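6-phosphogluconolactonase (PDB 1VL1) hydrolyses 6-phosphogluconolactone to 6-phosphogluconate, the second step of the oxidative stage of the pentose phosphate pathway. Local coordinates at residues K122-Y127 and P178-T183; R129-A134 and N164-T169; T207-L210 and P214-A217. All coordinates share one frame; numbering follows the deposited sequence.

Overall arrangement
Contacts 1 and 2 hold the same elements: successive parts of helix 120-134 lie against strand 179-182 and against its antiparallel neighbour 166-168 with the residue before it, the two contact centres about 7 Å apart. Contact 1 is wholly buried and apolar, a sulfur, a phenol ring and branched aliphatic side chains. Contact 2 starts from the same core with I131 and V166 but runs out to the surface, where an arginine lies over a leucine. Contact 3 stands apart, its centre about 24 and 25 Å from those of contacts 1 and 2. It is a partly buried return of the chain onto helix 200-210, and combines aliphatic packing with a partly exposed glutamate that touches L215.

Contact 1. Residues K122-Y127 and P178-T183; sequences KACEKY and PRVTLT
The aromatic ring of Y127 meets L182 at one corner: CE2 comes to 4.2 Å from L182 CD2, with the methyl arriving obliquely and the two side chains crossing at about a right angle. V114 and F77 also touch the Y127 side chain, while the hydroxyl OH is hydrogen-bonded to the backbone O of L78, on strand 74-82. That bond gives the polar end of a buried side chain a partner and helps fix where the ring lies. Y127 places CG anti to the backbone N (chi1 -168°), which turns the ring toward strand 179-182, where CE2 meets the leucine.

One turn earlier C124 meets V180. In the conformer described here, one of two deposited, SG lies 3.8 Å from V180 CG1 and 4.0 Å from V180 CG2, so the sulfur rests against both branches of the valine. V180 points its CB at the helix and I120 touches it too, from an earlier turn. The helix backbone here is regular, with Y127 N donating to A123 O at 3.1 Å.

T181, between V180 and L182, turns its CB away from the helix. Its OG1 donates to L182 O over 2.8 Å, at a C=O...donor angle of 133°, and is also hydrogen-bonded to S153 N. Farther on, T183 is the N-cap residue of helix 184-187, and its OG1 is hydrogen-bonded to N164 O.

No hydrogen bond joins helix and strand directly; apolar side chains make the contact. V180 and L182, two residues apart, lie on the face of the mixed sheet covered by helix 120-134; the strand itself runs between 74-82 and 166-168, antiparallel to both. This is the helix-on-sheet layering of an alpha/beta fold, as in this isomerase and lactonase family.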
# COMPACT_ATOMS: atom_id res chain seq x y z
N LYS A 122 -11.27 5.98 -16.81
CA LYS A 122 -10.07 6.27 -17.59
C LYS A 122 -8.86 6.35 -16.65
O LYS A 122 -7.73 5.94 -17.00
CB LYS A 122 -10.22 7.58 -18.35
CG LYS A 122 -11.35 7.57 -19.29
CD LYS A 122 -11.16 6.61 -20.42
CE LYS A 122 -12.27 6.84 -21.41
NZ LYS A 122 -12.31 5.93 -22.59
N ALA A 123 -9.06 6.94 -15.46
CA ALA A 123 -8.00 6.96 -14.46
C ALA A 123 -7.56 5.55 -14.10
O ALA A 123 -6.36 5.25 -14.01
CB ALA A 123 -8.51 7.70 -13.21
N CYS A 124 -8.52 4.66 -13.94
CA CYS A 124 -8.22 3.24 -13.67
C CYS A 124 -7.41 2.59 -14.78
O CYS A 124 -6.40 1.93 -14.50
CB CYS A 124 -9.46 2.39 -13.46
SG CYS A 124 -10.42 2.65 -11.97
N GLU A 125 -7.82 2.78 -16.02
CA GLU A 125 -7.24 2.08 -17.16
C GLU A 125 -5.85 2.60 -17.41
O GLU A 125 -4.94 1.83 -17.73
CB GLU A 125 -8.15 2.23 -18.36
CG GLU A 125 -9.43 1.50 -18.16
CD GLU A 125 -10.44 1.73 -19.23
OE1 GLU A 125 -10.27 2.68 -20.09
OE2 GLU A 125 -11.42 0.93 -19.21
N LYS A 126 -5.68 3.93 -17.25
CA LYS A 126 -4.37 4.55 -17.37
C LYS A 126 -3.41 3.97 -16.34
O LYS A 126 -2.28 3.66 -16.63
CB LYS A 126 -4.48 6.07 -17.25
CG LYS A 126 -3.11 6.79 -17.24
CD LYS A 126 -3.29 8.29 -17.19
CE LYS A 126 -2.07 9.00 -16.80
NZ LYS A 126 -2.19 10.50 -16.98
N TYR A 127 -3.87 3.85 -15.10
CA TYR A 127 -3.00 3.38 -14.04
C TYR A 127 -2.70 1.91 -14.27
O TYR A 127 -1.56 1.48 -14.10
CB TYR A 127 -3.72 3.54 -12.70
CG TYR A 127 -2.86 3.35 -11.50
CD1 TYR A 127 -1.59 3.90 -11.46
CD2 TYR A 127 -3.28 2.63 -10.39
CE1 TYR A 127 -0.77 3.78 -10.34
CE2 TYR A 127 -2.45 2.51 -9.27
CZ TYR A 127 -1.21 3.06 -9.26
OH TYR A 127 -0.34 2.93 -8.15
N PRO A 178 -15.84 8.10 -4.18
CA PRO A 178 -15.43 7.01 -5.04
C PRO A 178 -13.93 6.83 -4.93
O PRO A 178 -13.20 7.76 -4.61
CB PRO A 178 -15.83 7.48 -6.42
CG PRO A 178 -16.83 8.45 -6.21
CD PRO A 178 -16.47 9.19 -4.93
N ARG A 179 -13.50 5.60 -5.13
CA ARG A 179 -12.08 5.23 -5.00
C ARG A 179 -11.61 4.45 -6.23
O ARG A 179 -12.40 3.72 -6.88
CB ARG A 179 -11.78 4.34 -3.77
CG ARG A 179 -12.50 4.59 -2.47
CD ARG A 179 -12.14 5.85 -1.91
NE ARG A 179 -12.63 6.11 -0.52
CZ ARG A 179 -11.94 5.87 0.58
NH1 ARG A 179 -10.80 5.17 0.56
NH2 ARG A 179 -12.41 6.31 1.73
N VAL A 180 -10.32 4.58 -6.52
CA VAL A 180 -9.62 3.77 -7.50
C VAL A 180 -8.70 2.86 -6.68
O VAL A 180 -8.02 3.35 -5.78
CB VAL A 180 -8.83 4.64 -8.46
CG1 VAL A 180 -7.88 3.78 -9.32
CG2 VAL A 180 -9.79 5.48 -9.26
N THR A 181 -8.73 1.56 -6.94
CA THR A 181 -7.93 0.67 -6.13
C THR A 181 -7.33 -0.46 -6.90
O THR A 181 -7.91 -0.98 -7.85
CB THR A 181 -8.82 0.10 -4.95
OG1 THR A 181 -7.99 -0.64 -4.01
CG2 THR A 181 -9.85 -0.82 -5.46
N LEU A 182 -6.12 -0.88 -6.48
CA LEU A 182 -5.65 -2.17 -6.89
C LEU A 182 -6.58 -3.20 -6.33
O LEU A 182 -7.20 -2.98 -5.28
CB LEU A 182 -4.27 -2.46 -6.33
CG LEU A 182 -3.13 -1.61 -6.87
CD1 LEU A 182 -1.73 -2.12 -6.36
CD2 LEU A 182 -3.09 -1.49 -8.28
N THR A 183 -6.68 -4.33 -7.05
CA THR A 183 -7.55 -5.48 -6.68
C THR A 183 -6.74 -6.52 -5.93
O THR A 183 -5.51 -6.43 -5.78
CB THR A 183 -8.06 -6.14 -7.96
OG1 THR A 183 -6.94 -6.54 -8.76
CG2 THR A 183 -8.88 -5.19 -8.82

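Contact 2. Residues R129-A134 and N164-T169; sequences REIRSA and NLVTFT
R132 reaches L165 because its CG sits beside the backbone N (chi1 -70°) and the chain then runs extended from CG to NE, carrying the guanidinium along the helix surface to the leucine. L165 sets its own CG beside its backbone N (chi1 -62°) and offers CD1 to the arginine. That methyl lies over the centre of one guanidinium face, 3.7 Å above the plane, and also 3.7 Å from R132 CG: it is touched by the start of the chain and by the face of the flat group, which chi4 (-84°) turns toward it. R132 NH2 also lies 3.9 Å from L165 CG.

The charge has its partner elsewhere: NH2 forms a salt bridge with E128 OE2, one turn back on the same helix. The other oxygen, E128 OE1, accepts a hydrogen bond from V166 N, so this one carboxylate both positions the arginine and ties the helix to the start of strand 166-168. The guanidinium of R185 also comes close to NH2, and the glutamate probably offsets that proximity of like charges.

Deeper in, I131 CD1 touches V166 CG2 at 3.9 Å, the two side chains meeting at an oblique angle. Both are buried and both point their CB across the contact. L182 of the adjoining strand touches each of them, and F77 and F138 also border I131.

The contact therefore grades from an apolar interior to a solvent-facing arginine. It is part of the helix-on-sheet layer, where helix 120-134 covers the antiparallel pair 166-168 and 179-182 of this alpha/beta fold.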
# COMPACT_ATOMS: atom_id res chain seq x y z
N ARG A 129 -2.50 0.32 -17.16
CA ARG A 129 -1.50 0.31 -18.22
C ARG A 129 -0.10 0.65 -17.68
O ARG A 129 0.90 0.06 -18.12
CB ARG A 129 -1.85 1.24 -19.38
CG ARG A 129 -3.01 0.79 -20.29
CD ARG A 129 -3.23 1.62 -21.52
NE ARG A 129 -3.48 3.02 -21.23
CZ ARG A 129 -4.68 3.60 -21.08
NH1 ARG A 129 -5.79 2.89 -21.13
NH2 ARG A 129 -4.72 4.92 -20.90
N GLU A 130 -0.01 1.64 -16.79
CA GLU A 130 1.29 2.06 -16.28
C GLU A 130 1.92 0.95 -15.44
O GLU A 130 3.11 0.71 -15.52
CB GLU A 130 1.16 3.30 -15.39
CG GLU A 130 1.02 4.56 -16.10
CD GLU A 130 1.15 5.74 -15.13
OE1 GLU A 130 2.01 5.71 -14.22
OE2 GLU A 130 0.37 6.67 -15.37
N ILE A 131 1.12 0.34 -14.57
CA ILE A 131 1.63 -0.76 -13.76
C ILE A 131 2.16 -1.91 -14.63
O ILE A 131 3.31 -2.37 -14.43
CB ILE A 131 0.52 -1.28 -12.82
CG1 ILE A 131 0.17 -0.18 -11.84
CG2 ILE A 131 1.02 -2.51 -12.12
CD1 ILE A 131 -1.08 -0.54 -11.03
N ARG A 132 1.35 -2.33 -15.61
CA ARG A 132 1.74 -3.41 -16.50
C ARG A 132 3.06 -3.10 -17.22
O ARG A 132 3.91 -3.97 -17.44
CB ARG A 132 0.65 -3.69 -17.54
CG ARG A 132 -0.60 -4.31 -16.99
CD ARG A 132 -1.65 -4.52 -18.06
NE ARG A 132 -2.90 -5.07 -17.56
CZ ARG A 132 -3.14 -6.38 -17.34
NH1 ARG A 132 -2.20 -7.29 -17.56
NH2 ARG A 132 -4.34 -6.76 -16.87
N SER A 133 3.19 -1.86 -17.65
CA SER A 133 4.38 -1.45 -18.33
C SER A 133 5.63 -1.51 -17.42
O SER A 133 6.76 -1.84 -17.88
CB SER A 133 4.18 -0.02 -18.81
OG SER A 133 5.27 0.35 -19.60
N ALA A 134 5.43 -1.21 -16.15
CA ALA A 134 6.56 -1.17 -15.20
C ALA A 134 7.04 -2.56 -14.77
O ALA A 134 8.24 -2.83 -14.75
CB ALA A 134 6.18 -0.36 -13.99
N ASN A 164 -9.39 -7.46 -12.98
CA ASN A 164 -8.57 -6.38 -13.52
C ASN A 164 -7.45 -6.22 -12.49
O ASN A 164 -7.59 -6.71 -11.37
CB ASN A 164 -9.34 -5.06 -13.54
CG ASN A 164 -10.55 -5.08 -14.38
OD1 ASN A 164 -11.69 -5.19 -13.86
ND2 ASN A 164 -10.35 -5.00 -15.70
N LEU A 165 -6.39 -5.48 -12.81
CA LEU A 165 -5.43 -5.05 -11.81
C LEU A 165 -5.91 -3.83 -11.01
O LEU A 165 -5.62 -3.67 -9.83
CB LEU A 165 -4.07 -4.76 -12.46
CG LEU A 165 -3.40 -5.94 -13.14
CD1 LEU A 165 -2.12 -5.58 -13.84
CD2 LEU A 165 -3.12 -7.12 -12.17
N VAL A 166 -6.72 -2.98 -11.64
CA VAL A 166 -7.16 -1.74 -11.04
C VAL A 166 -8.64 -1.62 -11.32
O VAL A 166 -9.07 -1.89 -12.46
CB VAL A 166 -6.44 -0.53 -11.65
CG1 VAL A 166 -6.80 0.71 -10.87
CG2 VAL A 166 -4.93 -0.75 -11.62
N THR A 167 -9.41 -1.30 -10.29
CA THR A 167 -10.83 -1.06 -10.47
C THR A 167 -11.27 0.19 -9.72
O THR A 167 -10.45 0.90 -9.13
CB THR A 167 -11.65 -2.29 -10.05
OG1 THR A 167 -13.02 -2.10 -10.47
CG2 THR A 167 -11.69 -2.45 -8.56
N PHE A 168 -12.55 0.50 -9.72
CA PHE A 168 -13.05 1.66 -8.98
C PHE A 168 -14.33 1.30 -8.20
O PHE A 168 -14.96 0.26 -8.48
CB PHE A 168 -13.23 2.88 -9.90
CG PHE A 168 -14.32 2.74 -10.93
CD1 PHE A 168 -15.61 3.13 -10.63
CD2 PHE A 168 -14.04 2.27 -12.20
CE1 PHE A 168 -16.63 3.03 -11.60
CE2 PHE A 168 -15.02 2.17 -13.18
CZ PHE A 168 -16.32 2.56 -12.86
N THR A 169 -14.71 2.13 -7.23
CA THR A 169 -15.82 1.82 -6.31
C THR A 169 -16.87 2.92 -6.44
O THR A 169 -16.59 3.99 -6.95
CB THR A 169 -15.33 1.73 -4.83
OG1 THR A 169 -14.94 3.04 -4.37
CG2 THR A 169 -14.08 0.85 -4.65

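Contact 3. Residues T207-L210 and P214-A217; sequences TEIL and PLPA
Strands 192-198 and 225-231 are parallel neighbours in the sheet, and helix 200-210 belongs to the beta-alpha-beta crossover between them; here the chain leaving that helix folds back so that L215 packs on I209 and E208, and A217 on I209, in its last turn. Only three residues separate the two segments, so the return is tight.

L215 does most of the work on the loop side. Its CB points at the helix, and CD1 is the branch that touches: it lies 4.0 Å from I209 CG1 and 4.1 Å from I209 CD1, the side chains of I209 and L215 crossing at about a right angle. I209 sets CG1 beside its backbone N (chi1 -76°), and a nearly extended second torsion (chi2 160°) carries CD1 toward the loop. There CD1 also meets A217 CB, at 3.9 Å, so the isoleucine tip is shared between the leucine and the alanine methyl.

The same L215 methyl stands 3.8 Å from E208 OE1. This is a van der Waals approach only; the electrostatic partner of OE1 is R205 NE, to which it is salt-bridged one turn back. The chain, extended beyond CG, swings the carboxylate out so that OE1 faces the leucine methyl. E208 O, in the backbone, accepts a hydrogen bond from T213 OG1, in the linker, and this ties the chain back to the helix just before the loop returns.

The loop continues into the 3-10 segment beginning with P216 and A217, where A217 shares a backbone hydrogen bond with G149 and P216 packs on V151. M145 and Y218 also touch I209. M145, G149 and V151 come from the chain after strand 140-143, so the contact brings the C-terminal end of helix 200-210 together with that region, ahead of strand 225-231.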
# COMPACT_ATOMS: atom_id res chain seq x y z
N THR A 207 -7.61 -10.45 14.91
CA THR A 207 -8.03 -11.74 15.50
C THR A 207 -9.14 -12.43 14.71
O THR A 207 -9.17 -13.63 14.63
CB THR A 207 -8.43 -11.63 16.95
OG1 THR A 207 -9.56 -10.78 17.12
CG2 THR A 207 -7.26 -11.04 17.81
N GLU A 208 -10.05 -11.63 14.14
CA GLU A 208 -11.08 -12.17 13.27
C GLU A 208 -10.47 -12.81 12.02
O GLU A 208 -10.89 -13.91 11.62
CB GLU A 208 -12.08 -11.05 12.93
CG GLU A 208 -12.84 -10.53 14.16
CD GLU A 208 -13.67 -9.27 13.92
OE1 GLU A 208 -13.65 -8.69 12.82
OE2 GLU A 208 -14.31 -8.83 14.90
N ILE A 209 -9.46 -12.18 11.45
CA ILE A 209 -8.71 -12.71 10.30
C ILE A 209 -8.04 -14.05 10.65
O ILE A 209 -8.07 -15.01 9.86
CB ILE A 209 -7.70 -11.66 9.79
CG1 ILE A 209 -8.48 -10.60 9.01
CG2 ILE A 209 -6.69 -12.25 8.88
CD1 ILE A 209 -7.79 -9.29 8.85
N LEU A 210 -7.47 -14.13 11.85
CA LEU A 210 -6.90 -15.40 12.32
C LEU A 210 -7.93 -16.52 12.48
O LEU A 210 -7.58 -17.71 12.51
CB LEU A 210 -6.13 -15.21 13.66
CG LEU A 210 -4.93 -14.26 13.61
CD1 LEU A 210 -4.22 -14.15 14.92
CD2 LEU A 210 -3.96 -14.67 12.51
N PRO A 214 -13.76 -13.42 6.56
CA PRO A 214 -13.40 -12.95 5.23
C PRO A 214 -13.45 -11.41 5.08
O PRO A 214 -14.03 -10.89 4.13
CB PRO A 214 -14.44 -13.68 4.32
CG PRO A 214 -15.60 -13.78 5.16
CD PRO A 214 -15.09 -14.06 6.59
N LEU A 215 -12.83 -10.69 5.99
CA LEU A 215 -12.63 -9.25 5.81
C LEU A 215 -11.71 -9.07 4.61
O LEU A 215 -10.94 -9.99 4.29
CB LEU A 215 -11.93 -8.65 7.04
CG LEU A 215 -12.59 -8.86 8.37
CD1 LEU A 215 -11.75 -8.30 9.53
CD2 LEU A 215 -13.95 -8.30 8.40
N PRO A 216 -11.78 -7.92 3.93
CA PRO A 216 -10.91 -7.74 2.74
C PRO A 216 -9.43 -8.11 2.98
O PRO A 216 -8.81 -8.74 2.13
CB PRO A 216 -11.10 -6.27 2.39
CG PRO A 216 -12.58 -6.08 2.74
CD PRO A 216 -12.71 -6.77 4.08
N ALA A 217 -8.87 -7.64 4.10
CA ALA A 217 -7.47 -7.89 4.39
C ALA A 217 -7.12 -9.35 4.46
O ALA A 217 -5.94 -9.72 4.31
CB ALA A 217 -7.05 -7.19 5.62